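Local coordinates for protein glutathione S-transferase (Sphingomonas paucimobilis, PDB 1F2E) that binds glutathione and, like other members of the glutathione S-transferase superfamily, probably conjugates it to electrophilic substrates, at residues Pro14-Arg19 / Leu158-Gly163; Leu3-Gly8 / Lys196-Ala201; Leu55-Asp58 / Thr62-Glu65; Glu26-Asp31 / Thr37-Asp42; Phe109-Ala114 / Ala123-Ser128. All coordinates share one frame; numbering follows the deposited sequence.

Contact 1. Residues Pro14-Arg19 / Leu158-Gly163; sequences PHIALR and LYVMLG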
# COMPACT_ATOMS: atom_id res chain seq x y z
N PRO A 14 -3.50 -6.59 -12.46
CA PRO A 14 -3.31 -5.61 -13.54
C PRO A 14 -3.64 -6.25 -14.90
O PRO A 14 -4.16 -5.61 -15.80
CB PRO A 14 -1.82 -5.27 -13.46
CG PRO A 14 -1.46 -5.58 -12.06
CD PRO A 14 -2.24 -6.82 -11.74
N HIS A 15 -3.32 -7.54 -15.02
CA HIS A 15 -3.58 -8.26 -16.26
C HIS A 15 -5.07 -8.24 -16.59
O HIS A 15 -5.47 -7.90 -17.71
CB HIS A 15 -3.08 -9.71 -16.13
CG HIS A 15 -3.14 -10.48 -17.41
ND1 HIS A 15 -2.72 -11.79 -17.50
CD2 HIS A 15 -3.56 -10.13 -18.65
CE1 HIS A 15 -2.88 -12.21 -18.74
NE2 HIS A 15 -3.39 -11.22 -19.46
N ILE A 16 -5.89 -8.59 -15.61
CA ILE A 16 -7.33 -8.58 -15.81
C ILE A 16 -7.79 -7.14 -16.11
O ILE A 16 -8.62 -6.92 -16.99
CB ILE A 16 -8.06 -9.11 -14.56
CG1 ILE A 16 -7.68 -10.57 -14.33
CG2 ILE A 16 -9.55 -8.94 -14.71
CD1 ILE A 16 -8.16 -11.15 -13.01
N ALA A 17 -7.23 -6.18 -15.38
CA ALA A 17 -7.59 -4.76 -15.55
C ALA A 17 -7.36 -4.25 -16.96
O ALA A 17 -8.19 -3.51 -17.50
CB ALA A 17 -6.81 -3.88 -14.55
N LEU A 18 -6.23 -4.62 -17.56
CA LEU A 18 -5.92 -4.19 -18.92
C LEU A 18 -6.95 -4.79 -19.89
O LEU A 18 -7.34 -4.15 -20.86
CB LEU A 18 -4.50 -4.62 -19.29
CG LEU A 18 -3.40 -3.69 -18.77
CD1 LEU A 18 -2.04 -4.35 -18.88
CD2 LEU A 18 -3.42 -2.38 -19.57
N ARG A 19 -7.38 -6.01 -19.63
CA ARG A 19 -8.38 -6.63 -20.51
C ARG A 19 -9.74 -5.96 -20.30
O ARG A 19 -10.50 -5.77 -21.25
CB ARG A 19 -8.44 -8.14 -20.26
CG ARG A 19 -7.20 -8.87 -20.76
CD ARG A 19 -7.17 -10.34 -20.34
NE ARG A 19 -5.97 -11.01 -20.83
CZ ARG A 19 -5.81 -11.43 -22.08
NH1 ARG A 19 -6.78 -11.27 -22.97
NH2 ARG A 19 -4.67 -11.99 -22.46
N LEU A 158 -8.96 -7.57 -5.11
CA LEU A 158 -9.41 -8.48 -4.05
C LEU A 158 -9.72 -9.88 -4.59
O LEU A 158 -9.33 -10.89 -3.99
CB LEU A 158 -10.65 -7.92 -3.34
CG LEU A 158 -11.34 -8.81 -2.29
CD1 LEU A 158 -10.34 -9.26 -1.20
CD2 LEU A 158 -12.51 -8.02 -1.67
N TYR A 159 -10.42 -9.94 -5.71
CA TYR A 159 -10.78 -11.21 -6.33
C TYR A 159 -9.55 -12.09 -6.52
O TYR A 159 -9.57 -13.27 -6.17
CB TYR A 159 -11.43 -10.95 -7.69
CG TYR A 159 -11.56 -12.20 -8.51
CD1 TYR A 159 -12.57 -13.12 -8.25
CD2 TYR A 159 -10.66 -12.47 -9.53
CE1 TYR A 159 -12.67 -14.30 -8.99
CE2 TYR A 159 -10.75 -13.64 -10.27
CZ TYR A 159 -11.76 -14.55 -10.00
OH TYR A 159 -11.84 -15.71 -10.72
N VAL A 160 -8.49 -11.53 -7.07
CA VAL A 160 -7.26 -12.29 -7.28
C VAL A 160 -6.72 -12.88 -5.97
O VAL A 160 -6.30 -14.03 -5.92
CB VAL A 160 -6.17 -11.40 -7.91
CG1 VAL A 160 -4.83 -12.12 -7.90
CG2 VAL A 160 -6.57 -11.04 -9.33
N MET A 161 -6.75 -12.09 -4.90
CA MET A 161 -6.26 -12.53 -3.61
C MET A 161 -7.16 -13.59 -3.00
O MET A 161 -6.70 -14.45 -2.25
CB MET A 161 -6.12 -11.34 -2.66
CG MET A 161 -5.05 -10.33 -3.12
SD MET A 161 -4.67 -9.04 -1.89
CE MET A 161 -3.84 -7.89 -2.89
N LEU A 162 -8.44 -13.53 -3.33
CA LEU A 162 -9.40 -14.51 -2.81
C LEU A 162 -9.17 -15.86 -3.47
O LEU A 162 -9.76 -16.88 -3.06
CB LEU A 162 -10.83 -14.02 -3.05
CG LEU A 162 -11.18 -12.75 -2.25
CD1 LEU A 162 -12.56 -12.24 -2.63
CD2 LEU A 162 -11.11 -13.06 -0.76
N GLY A 163 -8.31 -15.88 -4.49
CA GLY A 163 -8.01 -17.12 -5.17
C GLY A 163 -6.86 -17.88 -4.52
O GLY A 163 -6.52 -18.98 -4.95

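Contact 2. Residues Leu3-Gly8 / Lys196-Ala201; sequences LFISPG and KAEGLA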
# COMPACT_ATOMS: atom_id res chain seq x y z
N LEU A 3 3.03 -5.27 -19.66
CA LEU A 3 2.79 -5.67 -18.28
C LEU A 3 3.62 -6.91 -18.00
O LEU A 3 3.50 -7.92 -18.69
CB LEU A 3 1.31 -6.00 -18.05
CG LEU A 3 1.01 -6.44 -16.60
CD1 LEU A 3 1.19 -5.24 -15.66
CD2 LEU A 3 -0.40 -7.02 -16.48
N PHE A 4 4.48 -6.83 -16.99
CA PHE A 4 5.31 -7.97 -16.62
C PHE A 4 4.55 -8.77 -15.56
O PHE A 4 4.10 -8.22 -14.55
CB PHE A 4 6.66 -7.48 -16.13
CG PHE A 4 7.48 -6.84 -17.21
CD1 PHE A 4 8.32 -7.62 -18.02
CD2 PHE A 4 7.38 -5.48 -17.47
CE1 PHE A 4 9.03 -7.04 -19.07
CE2 PHE A 4 8.08 -4.90 -18.52
CZ PHE A 4 8.91 -5.68 -19.33
N ILE A 5 4.38 -10.07 -15.81
CA ILE A 5 3.62 -10.93 -14.92
C ILE A 5 4.24 -12.30 -14.69
O ILE A 5 5.22 -12.69 -15.32
CB ILE A 5 2.21 -11.22 -15.50
CG1 ILE A 5 2.37 -12.06 -16.78
CG2 ILE A 5 1.47 -9.92 -15.79
CD1 ILE A 5 1.07 -12.44 -17.45
N SER A 6 3.63 -13.02 -13.76
CA SER A 6 4.02 -14.37 -13.44
C SER A 6 2.70 -15.06 -13.13
O SER A 6 1.98 -14.65 -12.23
CB SER A 6 4.95 -14.42 -12.23
OG SER A 6 5.42 -15.74 -12.02
N PRO A 7 2.36 -16.11 -13.90
CA PRO A 7 1.13 -16.89 -13.76
C PRO A 7 0.57 -17.04 -12.35
O PRO A 7 1.25 -17.52 -11.44
CB PRO A 7 1.52 -18.23 -14.37
CG PRO A 7 2.43 -17.81 -15.48
CD PRO A 7 3.31 -16.79 -14.80
N GLY A 8 -0.69 -16.63 -12.18
CA GLY A 8 -1.35 -16.76 -10.90
C GLY A 8 -0.88 -15.86 -9.77
O GLY A 8 -1.50 -15.86 -8.70
N LYS A 196 -7.19 -17.87 -19.04
CA LYS A 196 -6.92 -18.70 -20.20
C LYS A 196 -5.51 -18.45 -20.73
O LYS A 196 -4.81 -19.39 -21.13
CB LYS A 196 -7.94 -18.42 -21.30
CG LYS A 196 -7.91 -19.43 -22.43
CD LYS A 196 -9.07 -19.23 -23.39
CE LYS A 196 -9.10 -20.33 -24.44
NZ LYS A 196 -10.26 -20.18 -25.36
N ALA A 197 -5.09 -17.19 -20.73
CA ALA A 197 -3.77 -16.81 -21.20
C ALA A 197 -2.69 -17.23 -20.20
O ALA A 197 -1.62 -17.68 -20.59
CB ALA A 197 -3.70 -15.30 -21.44
N GLU A 198 -2.98 -17.10 -18.91
CA GLU A 198 -2.01 -17.46 -17.87
C GLU A 198 -1.98 -18.96 -17.58
O GLU A 198 -0.94 -19.50 -17.18
CB GLU A 198 -2.29 -16.69 -16.57
CG GLU A 198 -2.00 -15.20 -16.68
CD GLU A 198 -1.92 -14.47 -15.34
OE1 GLU A 198 -2.00 -15.13 -14.28
OE2 GLU A 198 -1.76 -13.23 -15.36
N GLY A 199 -3.10 -19.64 -17.80
CA GLY A 199 -3.19 -21.06 -17.55
C GLY A 199 -2.46 -21.96 -18.53
O GLY A 199 -2.27 -23.15 -18.27
N LEU A 200 -2.04 -21.39 -19.65
CA LEU A 200 -1.32 -22.14 -20.67
C LEU A 200 0.13 -22.33 -20.25
O LEU A 200 0.92 -21.39 -20.27
CB LEU A 200 -1.40 -21.40 -22.01
CG LEU A 200 -0.85 -22.09 -23.26
CD1 LEU A 200 -1.45 -23.48 -23.39
CD2 LEU A 200 -1.18 -21.25 -24.48
N ALA A 201 0.49 -23.55 -19.86
CA ALA A 201 1.86 -23.81 -19.44
C ALA A 201 2.29 -25.27 -19.66
O ALA A 201 3.14 -25.76 -18.88
CB ALA A 201 2.03 -23.44 -17.97
OXT ALA A 201 1.81 -25.89 -20.63
O HOH W 1 -0.10 -12.82 -13.28

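Contact 3. Residues Leu55-Asp58 / Thr62-Glu65; sequences LTLD and TLTE. With GSH (glutathione), chain E.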
# COMPACT_ATOMS: atom_id res chain seq x y z
N LEU A 55 4.72 -2.24 -15.02
CA LEU A 55 4.08 -1.77 -16.23
C LEU A 55 4.91 -0.70 -16.94
O LEU A 55 5.13 0.38 -16.40
CB LEU A 55 2.70 -1.19 -15.91
CG LEU A 55 1.84 -0.75 -17.10
CD1 LEU A 55 1.31 -1.97 -17.84
CD2 LEU A 55 0.67 0.11 -16.60
N THR A 56 5.37 -1.01 -18.15
CA THR A 56 6.12 -0.00 -18.89
C THR A 56 5.06 0.75 -19.68
O THR A 56 4.34 0.17 -20.47
CB THR A 56 7.15 -0.63 -19.85
OG1 THR A 56 8.10 -1.39 -19.09
CG2 THR A 56 7.88 0.47 -20.61
N LEU A 57 4.97 2.05 -19.42
CA LEU A 57 3.98 2.93 -20.04
C LEU A 57 4.31 3.30 -21.48
O LEU A 57 5.46 3.19 -21.92
CB LEU A 57 3.82 4.20 -19.19
CG LEU A 57 3.79 3.97 -17.67
CD1 LEU A 57 3.82 5.30 -16.92
CD2 LEU A 57 2.56 3.18 -17.29
N ASP A 58 3.31 3.75 -22.22
CA ASP A 58 3.54 4.14 -23.60
C ASP A 58 4.37 5.42 -23.65
O ASP A 58 4.86 5.81 -24.72
CB ASP A 58 2.21 4.32 -24.34
CG ASP A 58 1.44 3.01 -24.48
OD1 ASP A 58 2.09 1.97 -24.66
OD2 ASP A 58 0.19 3.03 -24.43
N THR A 62 8.57 3.00 -16.34
CA THR A 62 8.13 1.73 -15.81
C THR A 62 7.53 1.96 -14.42
O THR A 62 8.18 2.46 -13.52
CB THR A 62 9.29 0.73 -15.71
OG1 THR A 62 9.78 0.45 -17.02
CG2 THR A 62 8.81 -0.58 -15.09
N LEU A 63 6.28 1.58 -14.28
CA LEU A 63 5.56 1.77 -13.04
C LEU A 63 5.49 0.48 -12.23
O LEU A 63 5.32 -0.61 -12.80
CB LEU A 63 4.15 2.25 -13.38
CG LEU A 63 3.23 2.85 -12.34
CD1 LEU A 63 3.87 4.12 -11.77
CD2 LEU A 63 1.90 3.18 -13.00
N THR A 64 5.65 0.59 -10.91
CA THR A 64 5.56 -0.57 -10.03
C THR A 64 4.54 -0.31 -8.92
O THR A 64 4.12 0.83 -8.71
CB THR A 64 6.91 -0.93 -9.38
OG1 THR A 64 7.37 0.17 -8.59
CG2 THR A 64 7.95 -1.28 -10.45
N GLU A 65 4.15 -1.39 -8.24
CA GLU A 65 3.18 -1.36 -7.14
C GLU A 65 1.75 -1.41 -7.68
O GLU A 65 1.30 -0.49 -8.36
CB GLU A 65 3.41 -0.12 -6.26
CG GLU A 65 4.80 -0.08 -5.60
CD GLU A 65 4.98 -1.15 -4.52
OE1 GLU A 65 6.14 -1.57 -4.29
OE2 GLU A 65 3.98 -1.55 -3.88
N1 GSH E . 3.83 -4.34 -2.84
CA1 GSH E . 4.02 -4.82 -4.21
C1 GSH E . 2.80 -4.47 -5.13
O11 GSH E . 1.82 -3.86 -4.62
O12 GSH E . 2.87 -4.80 -6.35
CB1 GSH E . 4.26 -6.34 -4.09
CG1 GSH E . 4.62 -7.15 -5.35
CD1 GSH E . 4.83 -8.62 -5.03
OE1 GSH E . 4.65 -9.07 -3.90
N2 GSH E . 5.25 -9.39 -6.06
CA2 GSH E . 5.53 -10.83 -5.97
C2 GSH E . 6.86 -11.13 -6.62
O2 GSH E . 7.08 -10.74 -7.77
CB2 GSH E . 4.47 -11.67 -6.68
SG2 GSH E . 2.80 -11.57 -6.03
N3 GSH E . 7.74 -11.82 -5.90
CA3 GSH E . 9.07 -12.15 -6.43
C3 GSH E . 9.37 -13.61 -6.29
O31 GSH E . 8.43 -14.37 -5.93
O32 GSH E . 10.55 -13.97 -6.54

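Contact 4. Residues Glu26-Asp31 / Thr37-Asp42; sequences EAVKVD and TEAGED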
# COMPACT_ATOMS: atom_id res chain seq x y z
N GLU A 26 0.88 -5.84 -24.07
CA GLU A 26 1.46 -7.16 -24.18
C GLU A 26 1.90 -7.57 -22.79
O GLU A 26 2.44 -6.77 -22.02
CB GLU A 26 2.64 -7.20 -25.15
CG GLU A 26 3.94 -6.68 -24.61
CD GLU A 26 5.11 -7.06 -25.49
OE1 GLU A 26 5.31 -8.28 -25.71
OE2 GLU A 26 5.84 -6.15 -25.96
N ALA A 27 1.62 -8.83 -22.45
CA ALA A 27 2.01 -9.36 -21.16
C ALA A 27 3.30 -10.13 -21.38
O ALA A 27 3.34 -11.07 -22.17
CB ALA A 27 0.93 -10.28 -20.63
N VAL A 28 4.36 -9.70 -20.69
CA VAL A 28 5.64 -10.37 -20.78
C VAL A 28 5.78 -11.26 -19.55
O VAL A 28 5.90 -10.75 -18.43
CB VAL A 28 6.82 -9.38 -20.80
CG1 VAL A 28 8.13 -10.14 -21.00
CG2 VAL A 28 6.63 -8.33 -21.90
N LYS A 29 5.75 -12.57 -19.75
CA LYS A 29 5.88 -13.50 -18.64
C LYS A 29 7.32 -13.45 -18.13
O LYS A 29 8.26 -13.32 -18.90
CB LYS A 29 5.53 -14.92 -19.07
CG LYS A 29 4.21 -15.03 -19.83
CD LYS A 29 3.64 -16.45 -19.76
CE LYS A 29 4.62 -17.49 -20.28
NZ LYS A 29 4.17 -18.88 -19.95
N VAL A 30 7.48 -13.55 -16.81
CA VAL A 30 8.80 -13.50 -16.20
C VAL A 30 9.08 -14.76 -15.40
O VAL A 30 8.21 -15.26 -14.68
CB VAL A 30 8.91 -12.30 -15.23
CG1 VAL A 30 10.29 -12.28 -14.58
CG2 VAL A 30 8.62 -10.99 -15.96
N ASP A 31 10.29 -15.29 -15.55
CA ASP A 31 10.70 -16.47 -14.79
C ASP A 31 11.28 -15.86 -13.52
O ASP A 31 12.42 -15.41 -13.52
CB ASP A 31 11.78 -17.27 -15.53
CG ASP A 31 12.17 -18.55 -14.81
OD1 ASP A 31 12.35 -18.51 -13.57
OD2 ASP A 31 12.31 -19.60 -15.47
N THR A 37 12.94 -12.39 -18.48
CA THR A 37 11.67 -12.22 -19.17
C THR A 37 11.65 -13.08 -20.42
O THR A 37 12.70 -13.39 -20.98
CB THR A 37 11.43 -10.75 -19.56
OG1 THR A 37 12.26 -10.41 -20.69
CG2 THR A 37 11.79 -9.83 -18.40
N GLU A 38 10.45 -13.46 -20.86
CA GLU A 38 10.30 -14.29 -22.06
C GLU A 38 10.81 -13.54 -23.28
O GLU A 38 10.64 -13.99 -24.41
CB GLU A 38 8.83 -14.68 -22.26
CG GLU A 38 7.90 -13.51 -22.54
CD GLU A 38 6.45 -13.95 -22.70
OE1 GLU A 38 5.58 -13.07 -22.86
OE2 GLU A 38 6.19 -15.17 -22.66
N ALA A 39 11.42 -12.38 -23.04
CA ALA A 39 11.96 -11.56 -24.11
C ALA A 39 13.49 -11.62 -24.05
O ALA A 39 14.18 -11.00 -24.86
CB ALA A 39 11.48 -10.11 -23.96
N GLY A 40 14.01 -12.36 -23.06
CA GLY A 40 15.44 -12.49 -22.91
C GLY A 40 16.06 -11.58 -21.85
O GLY A 40 16.97 -11.99 -21.14
N GLU A 41 15.55 -10.36 -21.76
CA GLU A 41 16.05 -9.37 -20.80
C GLU A 41 16.17 -9.86 -19.36
O GLU A 41 15.46 -10.77 -18.93
CB GLU A 41 15.16 -8.13 -20.77
CG GLU A 41 14.91 -7.45 -22.09
CD GLU A 41 14.02 -6.22 -21.92
OE1 GLU A 41 14.47 -5.23 -21.30
OE2 GLU A 41 12.85 -6.26 -22.39
N ASP A 42 17.07 -9.22 -18.63
CA ASP A 42 17.27 -9.51 -17.22
C ASP A 42 16.23 -8.63 -16.55
O ASP A 42 16.37 -7.41 -16.51
CB ASP A 42 18.68 -9.12 -16.79
CG ASP A 42 18.83 -9.03 -15.28
OD1 ASP A 42 18.31 -9.92 -14.57
OD2 ASP A 42 19.49 -8.08 -14.81
O HOH W 2 5.73 -10.82 -24.85

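Contact 5. Residues Phe109-Ala114 / Ala123-Ser128; sequences FVPLFA and AAAAES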
# COMPACT_ATOMS: atom_id res chain seq x y z
N PHE A 109 -0.30 -13.10 3.47
CA PHE A 109 -0.04 -14.35 2.74
C PHE A 109 1.44 -14.71 2.61
O PHE A 109 1.80 -15.89 2.64
CB PHE A 109 -0.59 -14.27 1.31
CG PHE A 109 -2.08 -14.39 1.22
CD1 PHE A 109 -2.69 -15.64 1.12
CD2 PHE A 109 -2.88 -13.26 1.21
CE1 PHE A 109 -4.06 -15.77 1.02
CE2 PHE A 109 -4.27 -13.36 1.10
CZ PHE A 109 -4.86 -14.62 1.01
N VAL A 110 2.29 -13.71 2.44
CA VAL A 110 3.72 -13.91 2.23
C VAL A 110 4.33 -15.13 2.92
O VAL A 110 4.88 -16.01 2.25
CB VAL A 110 4.51 -12.63 2.62
CG1 VAL A 110 6.01 -12.89 2.56
CG2 VAL A 110 4.14 -11.49 1.66
N PRO A 111 4.23 -15.22 4.26
CA PRO A 111 4.79 -16.36 4.98
C PRO A 111 4.32 -17.72 4.47
O PRO A 111 5.07 -18.70 4.52
CB PRO A 111 4.35 -16.11 6.42
CG PRO A 111 4.25 -14.62 6.50
CD PRO A 111 3.59 -14.27 5.19
N LEU A 112 3.09 -17.78 3.97
CA LEU A 112 2.51 -19.02 3.46
C LEU A 112 3.04 -19.38 2.08
O LEU A 112 2.94 -20.53 1.65
CB LEU A 112 0.99 -18.90 3.38
CG LEU A 112 0.24 -18.61 4.69
CD1 LEU A 112 -1.23 -18.41 4.39
CD2 LEU A 112 0.45 -19.77 5.66
N PHE A 113 3.59 -18.40 1.37
CA PHE A 113 4.13 -18.61 0.04
C PHE A 113 5.64 -18.78 0.08
O PHE A 113 6.27 -19.17 -0.90
CB PHE A 113 3.78 -17.42 -0.87
CG PHE A 113 2.31 -17.24 -1.10
CD1 PHE A 113 1.81 -16.00 -1.50
CD2 PHE A 113 1.42 -18.30 -0.95
CE1 PHE A 113 0.45 -15.82 -1.73
CE2 PHE A 113 0.06 -18.14 -1.18
CZ PHE A 113 -0.43 -16.90 -1.57
N ALA A 114 6.23 -18.46 1.23
CA ALA A 114 7.68 -18.58 1.40
C ALA A 114 8.03 -20.03 1.73
O ALA A 114 7.29 -20.72 2.43
CB ALA A 114 8.16 -17.66 2.51
N ALA A 123 1.43 -21.13 10.73
CA ALA A 123 0.21 -21.17 11.52
C ALA A 123 -0.25 -19.75 11.84
O ALA A 123 -1.44 -19.45 11.82
CB ALA A 123 0.43 -21.95 12.80
N ALA A 124 0.72 -18.89 12.15
CA ALA A 124 0.43 -17.50 12.47
C ALA A 124 -0.10 -16.77 11.25
O ALA A 124 -1.05 -16.00 11.34
CB ALA A 124 1.70 -16.80 12.99
N ALA A 125 0.52 -17.02 10.10
CA ALA A 125 0.08 -16.38 8.86
C ALA A 125 -1.35 -16.82 8.55
O ALA A 125 -2.23 -15.99 8.27
CB ALA A 125 1.01 -16.77 7.71
N ALA A 126 -1.59 -18.13 8.61
CA ALA A 126 -2.92 -18.67 8.34
C ALA A 126 -3.96 -17.98 9.20
O ALA A 126 -5.02 -17.59 8.71
CB ALA A 126 -2.94 -20.18 8.60
N GLU A 127 -3.66 -17.83 10.49
CA GLU A 127 -4.60 -17.18 11.40
C GLU A 127 -4.85 -15.73 10.98
O GLU A 127 -5.98 -15.24 11.06
CB GLU A 127 -4.08 -17.23 12.83
CG GLU A 127 -4.90 -16.40 13.81
CD GLU A 127 -4.46 -16.56 15.26
OE1 GLU A 127 -3.36 -17.13 15.49
OE2 GLU A 127 -5.20 -16.12 16.15
N SER A 128 -3.80 -15.04 10.52
CA SER A 128 -3.94 -13.65 10.08
C SER A 128 -4.77 -13.59 8.79
O SER A 128 -5.65 -12.73 8.65
CB SER A 128 -2.57 -13.02 9.84
OG SER A 128 -2.71 -11.66 9.45

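Contact 1. Residues Pro14-Arg19 / Leu158-Gly163
Ile16 of helix 12-21 reaches across to Val160 and Tyr159 of helix 153-161. On the 14-19 side it alone carries the contact, the backbones standing well apart, with 9.3 Å between the CA atoms of Ile16 and Val160. Its CB points toward the other helix but stays 5.8 Å from Val160 CG2. The next atom, CG1, sits beside the backbone N and anti to the carbonyl carbon (chi1 -63°), and this carries Ile16 CG1 forward to 5.1 Å from Val160 CG2. The extended second torsion (chi2 171°) then pushes the terminal methyl ahead, so that CD1 does all the touching: it meets Val160 CG2 at 4.0 Å and, more loosely, approaches Tyr159 CD2 at 4.5 Å, coming obliquely to the phenol ring. The Ile16 and Val160 side chains point in opposing directions and overlap only at their ends, CD1 against CG2, a light apolar touch with little buried surface. It nevertheless bridges the thioredoxin-like and the all-helical domains of the transferase at a buried place near the centre of the chain. Helix 189-198 fills in the junction, with Val191 against both Ile16 and Tyr159 and Ala194 against Ile16, while Pro14 and Ala17 lean on Ile73 of helix 66-75 and Leu158 packs on Leu101 and Phe105 of helix 89-113.

Contact 2. Residues Leu3-Gly8 / Lys196-Ala201
Glu198, near the C-terminal end of helix 189-198, drives its carboxylate against Ile5, Pro7 and Gly8, where strand 2-5 runs out into a loop. The tight part lies at the carboxylate. OE1 accepts the backbone N of Gly8 at 2.9 Å in a nearly straight bond (168°), met on the syn side but 31° out of the carboxylate plane. OE2 has two polar partners: it accepts a hydrogen bond from a water at 2.7 Å, which also donates to Ser6 O at 3.0 Å, and it is hydrogen-bonded to ND1 of His15. The apolar wall is Ile5: a chi1 of 67° tucks CG1 in over its own backbone and sends CD1 to the acid, within 3.6 Å of Glu198 OE2 from the opposite direction. The contact is looser and solvent-exposed at Pro7, whose CB lies 3.9 Å from Glu198 O, and at Gly8. Through this one buried acid the end of the chain is tied to the loop leading to the glutathione-binding Cys10. Strand 2-5 itself lies between strands 26-31 and 54-56, and helix 12-21, which bears His15, packs beside both segments, with Leu3 on its Leu18 and Glu198 on its Leu12.

Contact 3. Residues Leu55-Asp58 / Thr62-Glu65
Leu55 and Leu63 exchange two backbone hydrogen bonds as an antiparallel hydrogen-bonded pair. Leu55 N gives to Leu63 O at 2.8 Å, and Leu63 N returns a nearly linear bond (176°) to Leu55 O at 2.7 Å. The same Leu55 O also receives a CA-H...O contact from Thr62 CA at 3.3 Å. Next along, Thr56 and Thr62 make a non-hydrogen-bonded pair with their CA atoms 4.1 Å apart. Their hydroxyls meet in a side-chain hydrogen bond, OG1 to OG1 at 3.2 Å, either one able to donate; each threonine has turned OG1 beside its own backbone N and anti to the carbonyl carbon (chi1 -61° and -63°), which turns the two oxygens to each other where the side chains cross. These strands form the beta hairpin that completes the sheet of the thioredoxin-like domain: strand 54-56 lies next to strand 2-5, and strand 62-64 forms an edge of the sheet within this chain. Apolar packing belongs to the other face: Leu55 and Leu63 point there, Leu57 CD2 approaches Leu63 CB at 4.3 Å, and all three leucines rest on Tyr72 of helix 66-75. Beyond the hairpin, polar binding of the ligand takes over. Glu65, with a positive phi, occupies the N-cap position of helix 66-75, and its OE2 accepts N1 of glutathione at 3.0 Å. A serine of the second subunit, Ser99, is hydrogen-bonded to the same OE2, and the ligand is further held by Val52 O, Asn66 N and OE1 of Glu104 of the second subunit.

Contact 4. Residues Glu26-Asp31 / Thr37-Asp42
Glu38 lays its side chain obliquely across Lys29 and Val28 of strand 26-31. Its CG stands between backbone N and carbonyl carbon (chi1 65°) and the chain beyond is extended, which swings the carboxylate back over the strand. There the backbone N of Lys29 donates a hydrogen bond to Glu38 OE1 at 3.2 Å, coming from above the carboxylate plane, 78° out of it. Ala27 O lies 3.1 Å from Glu38 OE1, two acceptors facing each other. Separately, a water donates to both Glu38 OE1 and Glu26 OE1, bridging two probably like charges. The other oxygen follows the aliphatic part of Lys29: Glu38 OE2 lies 3.5 Å from Lys29 CG, whereas Lys29 NZ stays 5.0 Å from Glu38 OE2. Beneath Glu38, Val28 CG1 touches Glu38 CG and Thr37 CB, each at 3.7 Å. The backbones join where Glu38 N donates to Lys29 O at 2.9 Å, just past the antiparallel, non-hydrogen-bonded pair Val30-Thr37. A type I turn from Thr37 to Gly40 then leads the chain off the sheet. Short strand 36-37 thus borders strand 26-31 at one edge of the sheet, strand 2-5 runs along its other side, and Phe43 of helix 43-46 packs against Val30 and Thr37.

Contact 5. Residues Phe109-Ala114 / Ala123-Ser128
Pro111 and Leu112, at the C-terminal end of helix 89-113, receive Ala125 of the following helix 119-141 in the all-helical C-terminal domain. The methyl of Ala125 is wedged against both residues: its CB lies 3.6 Å from Pro111 CB on the proline ring and equally 3.6 Å from Leu112 CG. Leu112 has CG anti to its carbonyl carbon (chi1 -59°), which directs CD2 at helix 119-141, where it touches Ala125 CB at 3.7 Å and comes to 3.9 Å from Ala126 N. The small methyl on the facing side is consistent with the close approach of the local axes, 8.1 Å. These two helices are consecutive, connected by a short link, and their N-to-C directions differ by 139° at this point, so they splay as an open antiparallel pair. The approach happens where helix 89-113 is kinked and weakly bonded: Pro111 has no N-H to give, and Leu112 N turns to Phe109 O at 2.6 Å, one residue short of the usual helical step. Phe113 sets one ring face over that same oxygen, Phe109 O, which is 4.0 Å above the plane and offset toward the rim. Trp164 meets the rings of Phe109 and Phe113 edge-to-face. Val129, one turn further along helix 119-141 from Ala125, packs on both Phe109 and Leu112.

Overall arrangement
From the N terminus, strand 2-5 opens the widest loop, which contact 2 closes only at the last helix; the other four contacts nest inside it. Helix 12-21 then opens the loop of contact 1, which holds contacts 4, 3 and 5 in series. Contacts 4 and 3 each close a short local loop, adding strands toward opposite edges of one sheet in which strand 2-5 of contact 2 is central. Contact 5 closes another short loop, between two successive C-terminal helices, its centre about 29 Å from those of contacts 3 and 4. Contacts 1 and 2, joined through His15 and Glu198, tie the thioredoxin-like sheet and helix to the later helices.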